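Local coordinates for protein bradyzoite surface antigen BSR4 (Toxoplasma gondii, PDB 2JKS) that is of unknown molecular function but is a zinc-binding surface antigen of the bradyzoite stage, belonging to the SAG1-related superfamily, at residues G181-P186 with A297-T302; V174-G179 with V273-K278; D93-D98 with D126-D131. All blocks are in the same frame, centred on the assembly; numbering follows the deposited sequence.

The three contacts lie near the middle of an elongated chain of two SRS domains. Interaction 3 comes first in sequence, in the first domain. Interactions 1 and 2 belong to the second, and their segments alternate: 174-179, 181-186, 273-278, 297-302. Their centres are about 7 Å apart. They reach neighbouring strands, 269-277 and 301-307, of one sheet and are tied by the C176-C301 disulfide. Interaction 3 is, centre to centre, about 14 Å from interaction 2 and about 16 Å from interaction 1. The second-domain contacts nevertheless meet it through a probable Y178 N to L129 O hydrogen bond and A297 packing on T130; the zinc held by E96 and D205 is a third tie.

Interaction 1: residues G181-P186 with A297-T302; sequences GSNPNP and APTSCT
The side chain of N183 presses on T299, S300 and C301 and makes the tight part of this contact. S300 O sits squarely over one face of the N183 amide, 2.9 Å from N183 CG and within 3.2 Å of N183 CB. With CG anti to the carbonyl carbon (chi1 -60°), the amide is carried across the T299-C301 backbone, one end reaching toward T299 OG1 and the other toward C301. A chi1 of 66° folds T299 OG1 back over its own backbone, where it bonds to G179 O. S182 closes this end, 4.2 Å from its CB to T299 OG1, while S182 OG turns to R164 O. The segments meet where the loop after strand 173-175 runs into edge strand 187-191, which pairs in parallel with strand 301-307 in one sheet of the second SRS domain. Just ahead of that pairing a water stands in for direct backbone bonding: it donates to N185 O at 3.0 Å and accepts from T302 N at 3.0 Å. Here the fit is looser. The P186 ring lies alongside the T302 side chain, pointing the same way, with P186 CB 3.9 Å from T302 CG2, and P186 CA makes a CA-H...O contact with T302 O at 3.3 Å. P184 and N185 point away from segment 297-302, on the exposed outer side of the loop.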
ATOM      1  N   GLY A 181      -2.380   8.999  -2.867  1.00 28.52           N
ATOM      2  CA  GLY A 181      -3.545   9.453  -2.137  1.00 28.95           C
ATOM      3  C   GLY A 181      -3.527   9.247  -0.620  1.00 28.62           C
ATOM      4  O   GLY A 181      -4.521   9.493   0.027  1.00 28.75           O
ATOM      5  N   SER A 182      -2.399   8.803  -0.054  1.00 28.43           N
ATOM      6  CA  SER A 182      -2.327   8.376   1.347  1.00 26.45           C
ATOM      7  C   SER A 182      -2.312   9.521   2.325  1.00 26.39           C
ATOM      8  O   SER A 182      -2.672   9.337   3.504  1.00 25.11           O
ATOM      9  CB  SER A 182      -1.071   7.563   1.577  1.00 27.21           C
ATOM     10  OG  SER A 182      -1.131   6.284   1.010  1.00 26.22           O
ATOM     11  N   ASN A 183      -1.882  10.708   1.875  1.00 26.93           N
ATOM     12  CA  ASN A 183      -1.637  11.827   2.816  1.00 26.36           C
ATOM     13  C   ASN A 183      -2.255  13.162   2.405  1.00 28.28           C
ATOM     14  O   ASN A 183      -1.540  14.137   2.202  1.00 27.58           O
ATOM     15  CB  ASN A 183      -0.132  11.951   3.062  1.00 26.87           C
ATOM     16  CG  ASN A 183       0.454  10.676   3.671  1.00 22.73           C
ATOM     17  OD1 ASN A 183       1.220   9.958   3.014  1.00 26.42           O
ATOM     18  ND2 ASN A 183       0.096  10.386   4.919  1.00 22.10           N
ATOM     19  N   PRO A 184      -3.597  13.214   2.286  1.00 28.33           N
ATOM     20  CA  PRO A 184      -4.241  14.460   1.899  1.00 29.13           C
ATOM     21  C   PRO A 184      -4.011  15.588   2.906  1.00 29.65           C
ATOM     22  O   PRO A 184      -4.034  16.740   2.521  1.00 29.67           O
ATOM     23  CB  PRO A 184      -5.726  14.082   1.868  1.00 30.14           C
ATOM     24  CG  PRO A 184      -5.831  12.859   2.686  1.00 29.45           C
ATOM     25  CD  PRO A 184      -4.578  12.128   2.481  1.00 29.22           C
ATOM     26  N   ASN A 185      -3.831  15.225   4.188  1.00 29.91           N
ATOM     27  CA  ASN A 185      -3.731  16.156   5.318  1.00 29.33           C
ATOM     28  C   ASN A 185      -2.861  15.476   6.367  1.00 28.04           C
ATOM     29  O   ASN A 185      -2.717  14.249   6.364  1.00 26.08           O
ATOM     30  CB  ASN A 185      -5.102  16.363   6.009  1.00 30.79           C
ATOM     31  CG  ASN A 185      -6.121  16.902   5.094  1.00 37.68           C
ATOM     32  OD1 ASN A 185      -5.906  17.932   4.449  1.00 44.99           O
ATOM     33  ND2 ASN A 185      -7.255  16.211   4.997  1.00 41.18           N
ATOM     34  N   PRO A 186      -2.315  16.273   7.295  1.00 27.66           N
ATOM     35  CA  PRO A 186      -1.659  15.668   8.448  1.00 26.96           C
ATOM     36  C   PRO A 186      -2.625  14.789   9.254  1.00 27.45           C
ATOM     37  O   PRO A 186      -3.833  15.062   9.309  1.00 26.60           O
ATOM     38  CB  PRO A 186      -1.208  16.886   9.289  1.00 27.42           C
ATOM     39  CG  PRO A 186      -1.029  17.964   8.234  1.00 26.16           C
ATOM     40  CD  PRO A 186      -2.202  17.746   7.287  1.00 27.41           C
ATOM     41  N   ALA A 297       5.700   5.511  -3.875  1.00 40.66           N
ATOM     42  CA  ALA A 297       5.850   6.185  -2.582  1.00 40.83           C
ATOM     43  C   ALA A 297       6.052   7.701  -2.721  1.00 40.90           C
ATOM     44  O   ALA A 297       7.049   8.227  -2.254  1.00 41.93           O
ATOM     45  CB  ALA A 297       7.013   5.542  -1.788  1.00 40.79           C
ATOM     46  N   PRO A 298       5.116   8.404  -3.390  1.00 41.27           N
ATOM     47  CA  PRO A 298       5.486   9.772  -3.554  1.00 40.41           C
ATOM     48  C   PRO A 298       5.234  10.626  -2.299  1.00 39.19           C
ATOM     49  O   PRO A 298       5.933  11.622  -2.143  1.00 41.03           O
ATOM     50  CB  PRO A 298       4.645  10.229  -4.760  1.00 40.01           C
ATOM     51  CG  PRO A 298       3.452   9.382  -4.765  1.00 40.53           C
ATOM     52  CD  PRO A 298       3.802   8.104  -4.018  1.00 41.77           C
ATOM     53  N   THR A 299       4.318  10.252  -1.387  1.00 35.50           N
ATOM     54  CA  THR A 299       3.984  11.204  -0.321  1.00 31.61           C
ATOM     55  C   THR A 299       4.547  10.851   1.055  1.00 29.91           C
ATOM     56  O   THR A 299       4.877   9.695   1.333  1.00 29.08           O
ATOM     57  CB  THR A 299       2.472  11.436  -0.195  1.00 31.80           C
ATOM     58  OG1 THR A 299       1.847  10.215   0.238  1.00 28.36           O
ATOM     59  CG2 THR A 299       1.882  11.963  -1.514  1.00 30.38           C
ATOM     60  N   SER A 300       4.598  11.843   1.942  1.00 28.25           N
ATOM     61  CA  SER A 300       5.030  11.612   3.331  1.00 26.61           C
ATOM     62  C   SER A 300       3.867  11.710   4.313  1.00 26.56           C
ATOM     63  O   SER A 300       2.852  12.342   4.047  1.00 25.43           O
ATOM     64  CB  SER A 300       6.091  12.633   3.764  1.00 28.10           C
ATOM     65  OG  SER A 300       7.179  12.553   2.879  1.00 24.67           O
ATOM     66  N   CYS A 301       4.071  11.097   5.464  1.00 25.90           N
ATOM     67  CA  CYS A 301       3.085  11.027   6.518  1.00 23.94           C
ATOM     68  C   CYS A 301       3.425  12.011   7.638  1.00 23.53           C
ATOM     69  O   CYS A 301       4.431  11.840   8.343  1.00 22.81           O
ATOM     70  CB  CYS A 301       3.079   9.601   7.033  1.00 22.46           C
ATOM     71  SG  CYS A 301       1.949   9.203   8.400  1.00 25.29           S
ATOM     72  N   THR A 302       2.562  13.029   7.818  1.00 22.25           N
ATOM     73  CA  THR A 302       2.824  14.045   8.817  1.00 23.31           C
ATOM     74  C   THR A 302       1.897  13.804   9.980  1.00 22.71           C
ATOM     75  O   THR A 302       0.670  13.689   9.780  1.00 22.83           O
ATOM     76  CB  THR A 302       2.539  15.476   8.227  1.00 23.45           C
ATOM     77  OG1 THR A 302       3.396  15.721   7.103  1.00 23.11           O
ATOM     78  CG2 THR A 302       2.661  16.564   9.274  1.00 23.88           C
TER
HETATM   79  O   HOH W   1      -0.105  12.763   6.543  1.00 26.50           O

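Interaction 2: residues V174-G179 with V273-K278; sequences VTCAYG and VGCVPK
C176 and C275 meet sulfur to sulfur, with C176 SG 3.3 Å from C275 SG, a van der Waals approach and not a bond. Beside them the Y178 ring turns an edge to C275: C275 CB lies near the ring plane, 3.6 Å from Y178 CE1 and only 3.1 Å from Y178 OH. C275 O also lies in that plane, 3.6 Å from Y178 CE1. Farther along, Y178 CD1 reaches P277 CD at 4.2 Å, the tyrosine and proline side chains passing at a slant. Y178 CG is anti to the carbonyl carbon (chi1 -48°), which sends the ring from the 174-179 backbone down onto strand 273-277. In the next shell, each sulfur has its own covalent partner: C176 is joined to C301 and C275 to C202. Y178 OH is hydrogen-bonded to C202 O, so the hydroxyl is fixed at the second disulfide. The backbone of Y178 is tied to L129 of the first SRS domain, and zinc ligand D205 lies close to the ring. Strands 173-175 and 197-201 belong to one sheet of the second domain, 269-277 and 301-307 to the other; the two disulfides thus clasp the two layers of a beta sandwich. Between these two segments themselves the contact is apolar and buried; it needs no polar bond of its own, and the two neighbouring disulfides probably do much to hold the layers together here.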
ATOM      1  N   VAL A 174      -0.442   5.421  15.147  1.00 25.57           N
ATOM      2  CA  VAL A 174      -0.481   5.938  13.794  1.00 24.62           C
ATOM      3  C   VAL A 174       0.168   4.940  12.839  1.00 25.35           C
ATOM      4  O   VAL A 174       1.290   4.432  13.098  1.00 23.43           O
ATOM      5  CB  VAL A 174       0.191   7.320  13.658  1.00 24.86           C
ATOM      6  CG1 VAL A 174       0.147   7.768  12.202  1.00 26.12           C
ATOM      7  CG2 VAL A 174      -0.499   8.284  14.587  1.00 23.99           C
ATOM      8  N   THR A 175      -0.612   4.593  11.814  1.00 24.94           N
ATOM      9  CA  THR A 175      -0.150   3.807  10.638  1.00 26.50           C
ATOM     10  C   THR A 175       0.088   4.721   9.454  1.00 25.54           C
ATOM     11  O   THR A 175      -0.848   5.285   8.882  1.00 26.25           O
ATOM     12  CB  THR A 175      -1.164   2.689  10.250  1.00 27.22           C
ATOM     13  OG1 THR A 175      -1.417   1.883  11.408  1.00 29.05           O
ATOM     14  CG2 THR A 175      -0.624   1.805   9.116  1.00 29.69           C
ATOM     15  N   CYS A 176       1.361   4.899   9.110  1.00 23.79           N
ATOM     16  CA  CYS A 176       1.751   5.790   8.014  1.00 24.29           C
ATOM     17  C   CYS A 176       1.811   4.996   6.705  1.00 23.76           C
ATOM     18  O   CYS A 176       2.236   3.846   6.687  1.00 24.76           O
ATOM     19  CB  CYS A 176       3.130   6.448   8.271  1.00 24.94           C
ATOM     20  SG  CYS A 176       3.090   7.865   9.413  1.00 26.82           S
ATOM     21  N   ALA A 177       1.359   5.644   5.644  1.00 23.92           N
ATOM     22  CA  ALA A 177       1.523   5.149   4.272  1.00 25.22           C
ATOM     23  C   ALA A 177       1.973   6.313   3.375  1.00 25.43           C
ATOM     24  O   ALA A 177       2.123   7.450   3.835  1.00 24.18           O
ATOM     25  CB  ALA A 177       0.228   4.490   3.783  1.00 25.51           C
ATOM     26  N   TYR A 178       2.226   6.030   2.093  1.00 25.28           N
ATOM     27  CA  TYR A 178       3.105   6.860   1.279  1.00 25.46           C
ATOM     28  C   TYR A 178       2.616   6.887  -0.179  1.00 28.04           C
ATOM     29  O   TYR A 178       3.302   7.444  -1.064  1.00 28.56           O
ATOM     30  CB  TYR A 178       4.564   6.304   1.314  1.00 23.95           C
ATOM     31  CG  TYR A 178       5.041   5.991   2.718  1.00 27.07           C
ATOM     32  CD1 TYR A 178       5.418   7.032   3.591  1.00 24.92           C
ATOM     33  CD2 TYR A 178       5.044   4.677   3.204  1.00 23.75           C
ATOM     34  CE1 TYR A 178       5.751   6.777   4.898  1.00 27.07           C
ATOM     35  CE2 TYR A 178       5.414   4.417   4.489  1.00 25.34           C
ATOM     36  CZ  TYR A 178       5.732   5.470   5.337  1.00 24.34           C
ATOM     37  OH  TYR A 178       6.117   5.178   6.590  1.00 26.07           O
ATOM     38  N   GLY A 179       1.426   6.334  -0.418  1.00 28.07           N
ATOM     39  CA  GLY A 179       0.795   6.400  -1.745  1.00 29.28           C
ATOM     40  C   GLY A 179       0.440   7.790  -2.189  1.00 29.59           C
ATOM     41  O   GLY A 179       0.318   8.694  -1.366  1.00 29.38           O
ATOM     42  N   VAL A 273       5.945  15.050  14.073  1.00 25.11           N
ATOM     43  CA  VAL A 273       6.845  14.022  13.619  1.00 25.53           C
ATOM     44  C   VAL A 273       6.122  13.256  12.493  1.00 26.21           C
ATOM     45  O   VAL A 273       5.033  13.626  12.075  1.00 25.28           O
ATOM     46  CB  VAL A 273       7.177  13.016  14.743  1.00 25.40           C
ATOM     47  CG1 VAL A 273       7.990  13.666  15.843  1.00 27.74           C
ATOM     48  CG2 VAL A 273       5.863  12.452  15.333  1.00 28.07           C
ATOM     49  N   GLY A 274       6.764  12.212  11.988  1.00 25.97           N
ATOM     50  CA  GLY A 274       6.122  11.383  10.995  1.00 25.14           C
ATOM     51  C   GLY A 274       7.053  10.401  10.343  1.00 25.55           C
ATOM     52  O   GLY A 274       8.056   9.941  10.949  1.00 23.83           O
ATOM     53  N   CYS A 275       6.684  10.052   9.107  1.00 25.64           N
ATOM     54  CA  CYS A 275       7.380   9.035   8.326  1.00 25.57           C
ATOM     55  C   CYS A 275       7.567   9.541   6.922  1.00 26.32           C
ATOM     56  O   CYS A 275       6.628  10.039   6.281  1.00 24.24           O
ATOM     57  CB  CYS A 275       6.586   7.711   8.321  1.00 24.36           C
ATOM     58  SG  CYS A 275       6.249   6.974   9.929  1.00 25.89           S
ATOM     59  N   VAL A 276       8.808   9.432   6.443  1.00 27.32           N
ATOM     60  CA  VAL A 276       9.119   9.734   5.041  1.00 28.98           C
ATOM     61  C   VAL A 276       9.483   8.449   4.301  1.00 30.63           C
ATOM     62  O   VAL A 276       9.950   7.484   4.937  1.00 29.94           O
ATOM     63  CB  VAL A 276      10.219  10.857   4.919  1.00 29.06           C
ATOM     64  CG1 VAL A 276       9.729  12.122   5.628  1.00 30.28           C
ATOM     65  CG2 VAL A 276      11.503  10.394   5.560  1.00 28.19           C
ATOM     66  N   PRO A 277       9.199   8.389   2.973  1.00 32.47           N
ATOM     67  CA  PRO A 277       9.577   7.174   2.228  1.00 35.10           C
ATOM     68  C   PRO A 277      11.076   6.932   2.364  1.00 37.58           C
ATOM     69  O   PRO A 277      11.871   7.903   2.302  1.00 36.80           O
ATOM     70  CB  PRO A 277       9.236   7.513   0.749  1.00 34.81           C
ATOM     71  CG  PRO A 277       8.280   8.623   0.788  1.00 32.90           C
ATOM     72  CD  PRO A 277       8.510   9.377   2.119  1.00 32.48           C
ATOM     73  N   LYS A 278      11.464   5.681   2.596  1.00 41.16           N
ATOM     74  CA  LYS A 278      12.832   5.423   3.021  1.00 45.91           C
ATOM     75  C   LYS A 278      13.871   5.780   1.969  1.00 48.43           C
ATOM     76  O   LYS A 278      13.646   5.596   0.774  1.00 48.40           O
ATOM     77  CB  LYS A 278      13.016   4.013   3.557  1.00 46.17           C
ATOM     78  CG  LYS A 278      13.035   2.889   2.569  1.00 49.87           C
ATOM     79  CD  LYS A 278      13.235   1.562   3.352  1.00 53.91           C
ATOM     80  CE  LYS A 278      14.082   1.757   4.651  1.00 56.30           C
ATOM     81  NZ  LYS A 278      13.273   2.152   5.888  1.00 54.71           N
TER

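Interaction 3: residues D93-D98 with D126-D131; sequences DLLETD and DLPLTD. With ZN (zinc ion), chain F.
L95 O, 3.6 Å from P128 CB, accepts a hydrogen bond from a water at 2.7 Å; the same water accepts from L129 N at 2.9 Å and so bridges the two segments. The carbonyl belongs to the last turn of helix 91-95, which a Schellman motif closes: E96, with positive phi (57°), is the C' residue, T97 N returns to K92 O, and E96 N makes a weak bond to D93 O. The segment 126-131, a loop leading to strand 132-141 of the first SRS domain, packs under this turn. L95 CD2 meets the ring of P128 at a slant, 4.1 Å from P128 CG, while D126 O lies near L95 CD1. The carboxylate of D126 faces elsewhere, in a salt bridge with R99. The extended E96 chain (chi2 176°) leaves the helix end for a zinc ion, gripped unevenly by E96 OE1 at 2.2 Å and E96 OE2 at 2.6 Å. A water and D205 of the second SRS domain also bind it; this site therefore spans the two domains. K132 NZ also bonds to E96 OE1. Past the turn, T97 directs its methyl back to the loop, and T97 CG2 rests 3.5 Å from D126 O.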
ATOM      1  N   ASP A  93       3.471 -10.982  -1.432  1.00 37.76           N
ATOM      2  CA  ASP A  93       4.806 -10.426  -1.626  1.00 37.77           C
ATOM      3  C   ASP A  93       4.801  -9.082  -2.343  1.00 36.85           C
ATOM      4  O   ASP A  93       5.521  -8.189  -1.942  1.00 36.89           O
ATOM      5  CB  ASP A  93       5.704 -11.401  -2.375  1.00 38.51           C
ATOM      6  CG  ASP A  93       6.271 -12.497  -1.481  1.00 42.23           C
ATOM      7  OD1 ASP A  93       6.142 -12.397  -0.236  1.00 47.49           O
ATOM      8  OD2 ASP A  93       6.841 -13.457  -2.036  1.00 44.38           O
ATOM      9  N   LEU A  94       4.012  -8.935  -3.408  1.00 35.99           N
ATOM     10  CA  LEU A  94       3.887  -7.651  -4.109  1.00 34.66           C
ATOM     11  C   LEU A  94       3.308  -6.594  -3.162  1.00 34.67           C
ATOM     12  O   LEU A  94       3.800  -5.474  -3.115  1.00 33.66           O
ATOM     13  CB  LEU A  94       3.000  -7.769  -5.353  1.00 35.20           C
ATOM     14  CG  LEU A  94       2.781  -6.480  -6.182  1.00 35.95           C
ATOM     15  CD1 LEU A  94       4.059  -5.895  -6.740  1.00 37.32           C
ATOM     16  CD2 LEU A  94       1.880  -6.740  -7.301  1.00 35.92           C
ATOM     17  N   LEU A  95       2.317  -6.983  -2.367  1.00 34.55           N
ATOM     18  CA  LEU A  95       1.615  -6.033  -1.501  1.00 36.69           C
ATOM     19  C   LEU A  95       2.364  -5.762  -0.206  1.00 38.78           C
ATOM     20  O   LEU A  95       2.054  -4.801   0.538  1.00 38.50           O
ATOM     21  CB  LEU A  95       0.191  -6.522  -1.197  1.00 35.09           C
ATOM     22  CG  LEU A  95      -0.709  -6.553  -2.452  1.00 34.28           C
ATOM     23  CD1 LEU A  95      -2.079  -7.052  -2.126  1.00 34.01           C
ATOM     24  CD2 LEU A  95      -0.796  -5.180  -3.218  1.00 31.07           C
ATOM     25  N   GLU A  96       3.347  -6.628   0.054  1.00 40.56           N
ATOM     26  CA  GLU A  96       4.163  -6.590   1.272  1.00 42.62           C
ATOM     27  C   GLU A  96       3.317  -6.677   2.516  1.00 43.55           C
ATOM     28  O   GLU A  96       3.541  -5.932   3.456  1.00 42.96           O
ATOM     29  CB  GLU A  96       5.030  -5.345   1.318  1.00 42.91           C
ATOM     30  CG  GLU A  96       6.165  -5.379   0.377  1.00 44.32           C
ATOM     31  CD  GLU A  96       6.933  -4.101   0.400  1.00 49.24           C
ATOM     32  OE1 GLU A  96       7.049  -3.474  -0.661  1.00 52.12           O
ATOM     33  OE2 GLU A  96       7.407  -3.688   1.477  1.00 54.68           O
ATOM     34  N   THR A  97       2.364  -7.601   2.514  1.00 44.46           N
ATOM     35  CA  THR A  97       1.401  -7.727   3.588  1.00 45.81           C
ATOM     36  C   THR A  97       1.473  -9.124   4.199  1.00 46.91           C
ATOM     37  O   THR A  97       2.176  -9.986   3.676  1.00 47.55           O
ATOM     38  CB  THR A  97      -0.055  -7.288   3.126  1.00 46.71           C
ATOM     39  OG1 THR A  97      -0.413  -7.949   1.899  1.00 47.26           O
ATOM     40  CG2 THR A  97      -0.137  -5.735   2.925  1.00 44.90           C
ATOM     41  N   ASP A  98       0.774  -9.343   5.320  1.00 47.68           N
ATOM     42  CA  ASP A  98       0.947 -10.557   6.157  1.00 48.03           C
ATOM     43  C   ASP A  98       0.034 -11.706   5.794  1.00 46.85           C
ATOM     44  O   ASP A  98       0.349 -12.856   6.066  1.00 47.36           O
ATOM     45  CB  ASP A  98       0.670 -10.242   7.643  1.00 48.99           C
ATOM     46  CG  ASP A  98       1.601  -9.180   8.218  1.00 51.48           C
ATOM     47  OD1 ASP A  98       2.783  -9.096   7.793  1.00 52.37           O
ATOM     48  OD2 ASP A  98       1.132  -8.441   9.112  1.00 53.93           O
ATOM     49  N   ASP A 126      -5.087  -5.724   3.732  1.00 32.74           N
ATOM     50  CA  ASP A 126      -4.273  -6.100   2.576  1.00 31.62           C
ATOM     51  C   ASP A 126      -3.765  -4.881   1.833  1.00 30.27           C
ATOM     52  O   ASP A 126      -2.898  -4.997   0.955  1.00 30.26           O
ATOM     53  CB  ASP A 126      -5.029  -6.986   1.569  1.00 31.55           C
ATOM     54  CG  ASP A 126      -5.501  -8.302   2.159  1.00 33.36           C
ATOM     55  OD1 ASP A 126      -4.815  -8.915   2.997  1.00 34.49           O
ATOM     56  OD2 ASP A 126      -6.561  -8.762   1.720  1.00 31.38           O
ATOM     57  N   LEU A 127      -4.344  -3.723   2.123  1.00 29.40           N
ATOM     58  CA  LEU A 127      -3.990  -2.494   1.359  1.00 29.02           C
ATOM     59  C   LEU A 127      -2.545  -2.116   1.668  1.00 27.92           C
ATOM     60  O   LEU A 127      -2.198  -2.075   2.839  1.00 27.29           O
ATOM     61  CB  LEU A 127      -4.950  -1.356   1.692  1.00 28.45           C
ATOM     62  CG  LEU A 127      -6.368  -1.534   1.186  1.00 28.86           C
ATOM     63  CD1 LEU A 127      -7.192  -0.325   1.661  1.00 26.32           C
ATOM     64  CD2 LEU A 127      -6.323  -1.675  -0.344  1.00 28.08           C
ATOM     65  N   PRO A 128      -1.695  -1.902   0.621  1.00 28.23           N
ATOM     66  CA  PRO A 128      -0.241  -1.690   0.789  1.00 27.40           C
ATOM     67  C   PRO A 128       0.083  -0.295   1.371  1.00 27.34           C
ATOM     68  O   PRO A 128      -0.783   0.568   1.428  1.00 27.54           O
ATOM     69  CB  PRO A 128       0.310  -1.859  -0.652  1.00 26.41           C
ATOM     70  CG  PRO A 128      -0.826  -1.444  -1.526  1.00 27.79           C
ATOM     71  CD  PRO A 128      -2.078  -1.921  -0.812  1.00 26.92           C
ATOM     72  N   LEU A 129       1.305  -0.108   1.849  1.00 27.79           N
ATOM     73  CA  LEU A 129       1.800   1.230   2.271  1.00 28.09           C
ATOM     74  C   LEU A 129       2.214   2.119   1.126  1.00 28.44           C
ATOM     75  O   LEU A 129       2.397   3.336   1.290  1.00 27.21           O
ATOM     76  CB  LEU A 129       2.981   1.053   3.221  1.00 28.54           C
ATOM     77  CG  LEU A 129       2.685   0.216   4.451  1.00 31.62           C
ATOM     78  CD1 LEU A 129       3.935   0.084   5.337  1.00 32.42           C
ATOM     79  CD2 LEU A 129       1.486   0.735   5.216  1.00 28.46           C
ATOM     80  N   THR A 130       2.403   1.504  -0.046  1.00 27.80           N
ATOM     81  CA  THR A 130       2.780   2.213  -1.234  1.00 28.86           C
ATOM     82  C   THR A 130       1.899   1.732  -2.395  1.00 29.26           C
ATOM     83  O   THR A 130       1.370   0.621  -2.334  1.00 28.69           O
ATOM     84  CB  THR A 130       4.299   1.996  -1.581  1.00 29.67           C
ATOM     85  OG1 THR A 130       4.532   0.607  -1.768  1.00 29.97           O
ATOM     86  CG2 THR A 130       5.206   2.485  -0.416  1.00 27.02           C
ATOM     87  N   ASP A 131       1.773   2.564  -3.426  1.00 29.23           N
ATOM     88  CA  ASP A 131       0.949   2.221  -4.607  1.00 30.09           C
ATOM     89  C   ASP A 131       1.549   1.037  -5.346  1.00 30.02           C
ATOM     90  O   ASP A 131       2.743   1.022  -5.572  1.00 30.07           O
ATOM     91  CB  ASP A 131       0.788   3.430  -5.533  1.00 30.43           C
ATOM     92  CG  ASP A 131       0.028   4.580  -4.871  1.00 28.40           C
ATOM     93  OD1 ASP A 131      -0.851   4.335  -4.012  1.00 30.24           O
ATOM     94  OD2 ASP A 131       0.284   5.741  -5.220  1.00 28.15           O
TER
HETATM   95 ZN    ZN F1320       8.290  -1.780  -0.089  1.00 51.81          ZN
HETATM   96  O   HOH W   2       2.894  -2.541   1.710  1.00 34.59           O
HETATM   97  O   HOH W   3      10.530  -2.503  -0.692  1.00 67.90           O